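Local coordinates for protein SUMO-1 cysteine protease S273R (African swine fever virus pig/Kenya/KEN-50/1950, PDB 6LJ9) that probably cleaves the viral polyprotein precursors pp220 and pp62 into core-shell proteins as a cysteine protease, and blunts host innate immune signalling, at residues B[198-201]-B[202-205]. Sequence-based numbering, arbitrary orientation.
Sequences IRWM and ERVK
Val204 lays its CG2 methyl over one face of the Trp200 indole, a CH-pi contact in which CG2 stands 3.6 Å from the centroid of the six-membered ring and only 7° off its normal. The indole reaches this methyl because Trp200 CG lies anti to the backbone N (chi1 -176°), which swings the ring along the helix toward the next turn. A short apolar valine suits this buried place against an aromatic face, and the broad indole extends the apolar surface to Met129 of helix 129-134, which Val204 also meets. Near the pyrrole part comes Arg203, whose NH2 lies 3.9 Å from Trp200 CD1; the two planes are 78° apart, so they do not stack. Arginine suits this partly exposed place, its NH1 hydrogen-bonded to Gln126 OE1, which holds the guanidinium beside the indole. Trp200 NE1 is buried, with no polar partner in the model. Four successive i to i+4 backbone bonds run beneath, among them Val204 N to Trp200 O at 3.0 Å. Selenomethionine Met201 and Val204 rest on Ile183, while Arg199 and Glu202 are exposed. These are two turns of an amphipathic alpha-helix, the crossover helix 195-208 of a beta-alpha-beta unit between strands 181-186 and 215-220 in the Ulp1-like catalytic domain.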
loop_
_atom_site.group_PDB
_atom_site.type_symbol
_atom_site.label_atom_id
_atom_site.label_comp_id
_atom_site.label_asym_id
_atom_site.label_seq_id
_atom_site.Cartn_x
_atom_site.Cartn_y
_atom_site.Cartn_z
ATOM N N ILE B 198 -19.663 -6.892 20.206
ATOM C CA ILE B 198 -18.682 -6.625 21.256
ATOM C C ILE B 198 -17.816 -7.855 21.508
ATOM O O ILE B 198 -16.590 -7.753 21.635
ATOM C CB ILE B 198 -19.390 -6.153 22.540
ATOM C CG1 ILE B 198 -20.094 -4.814 22.304
ATOM C CG2 ILE B 198 -18.400 -6.039 23.691
ATOM C CD1 ILE B 198 -19.146 -3.654 22.071
ATOM N N ARG B 199 -18.437 -9.036 21.577
ATOM C CA ARG B 199 -17.670 -10.260 21.798
ATOM C C ARG B 199 -16.676 -10.501 20.669
ATOM O O ARG B 199 -15.537 -10.919 20.910
ATOM C CB ARG B 199 -18.605 -11.461 21.937
ATOM C CG ARG B 199 -19.722 -11.284 22.948
ATOM C CD ARG B 199 -20.717 -12.422 22.827
ATOM N NE ARG B 199 -22.063 -12.016 23.215
ATOM C CZ ARG B 199 -23.166 -12.665 22.861
ATOM N NH1 ARG B 199 -23.084 -13.751 22.105
ATOM N NH2 ARG B 199 -24.352 -12.225 23.257
ATOM N N TRP B 200 -17.093 -10.240 19.427
ATOM C CA TRP B 200 -16.199 -10.424 18.288
ATOM C C TRP B 200 -15.022 -9.456 18.346
ATOM O O TRP B 200 -13.876 -9.852 18.102
ATOM C CB TRP B 200 -16.972 -10.255 16.980
ATOM C CG TRP B 200 -16.146 -10.522 15.759
ATOM C CD1 TRP B 200 -16.005 -11.714 15.111
ATOM C CD2 TRP B 200 -15.345 -9.576 15.040
ATOM N NE1 TRP B 200 -15.166 -11.570 14.031
ATOM C CE2 TRP B 200 -14.747 -10.267 13.967
ATOM C CE3 TRP B 200 -15.075 -8.214 15.199
ATOM C CZ2 TRP B 200 -13.896 -9.641 13.057
ATOM C CZ3 TRP B 200 -14.230 -7.594 14.295
ATOM C CH2 TRP B 200 -13.651 -8.308 13.238
HETATM N N MSE B 201 -15.282 -8.191 18.663
HETATM C CA MSE B 201 -14.222 -7.195 18.786
HETATM C C MSE B 201 -13.256 -7.557 19.910
HETATM O O MSE B 201 -12.046 -7.372 19.787
HETATM C CB MSE B 201 -14.814 -5.805 19.029
HETATM C CG MSE B 201 -15.713 -5.310 17.909
HETATM SE SE MSE B 201 -16.557 -3.599 18.309
HETATM C CE MSE B 201 -14.964 -2.479 18.328
ATOM N N GLU B 202 -13.804 -8.076 21.011
ATOM C CA GLU B 202 -12.961 -8.502 22.123
ATOM C C GLU B 202 -12.118 -9.715 21.746
ATOM O O GLU B 202 -10.941 -9.798 22.118
ATOM C CB GLU B 202 -13.827 -8.807 23.346
ATOM C CG GLU B 202 -14.425 -7.582 24.017
ATOM C CD GLU B 202 -13.369 -6.607 24.498
ATOM O OE1 GLU B 202 -13.415 -5.429 24.086
ATOM O OE2 GLU B 202 -12.489 -7.021 25.281
ATOM N N ARG B 203 -12.698 -10.663 21.007
ATOM C CA ARG B 203 -11.950 -11.851 20.606
ATOM C C ARG B 203 -10.803 -11.490 19.669
ATOM O O ARG B 203 -9.706 -12.052 19.773
ATOM C CB ARG B 203 -12.891 -12.865 19.951
ATOM C CG ARG B 203 -12.294 -14.257 19.754
ATOM C CD ARG B 203 -11.656 -14.426 18.376
ATOM N NE ARG B 203 -12.636 -14.314 17.299
ATOM C CZ ARG B 203 -13.307 -15.339 16.785
ATOM N NH1 ARG B 203 -13.101 -16.568 17.244
ATOM N NH2 ARG B 203 -14.181 -15.143 15.806
ATOM N N VAL B 204 -11.039 -10.555 18.745
ATOM C CA VAL B 204 -9.980 -10.125 17.836
ATOM C C VAL B 204 -8.881 -9.393 18.597
ATOM O O VAL B 204 -7.698 -9.501 18.249
ATOM C CB VAL B 204 -10.571 -9.253 16.711
ATOM C CG1 VAL B 204 -9.473 -8.712 15.810
ATOM C CG2 VAL B 204 -11.577 -10.052 15.894
ATOM N N LYS B 205 -9.241 -8.654 19.649
ATOM C CA LYS B 205 -8.241 -7.930 20.427
ATOM C C LYS B 205 -7.273 -8.883 21.119
ATOM O O LYS B 205 -6.061 -8.641 21.132
ATOM C CB LYS B 205 -8.926 -7.023 21.449
ATOM C CG LYS B 205 -7.968 -6.289 22.372
ATOM C CD LYS B 205 -8.717 -5.405 23.356
ATOM C CE LYS B 205 -7.769 -4.767 24.357
ATOM N NZ LYS B 205 -8.494 -3.891 25.319
#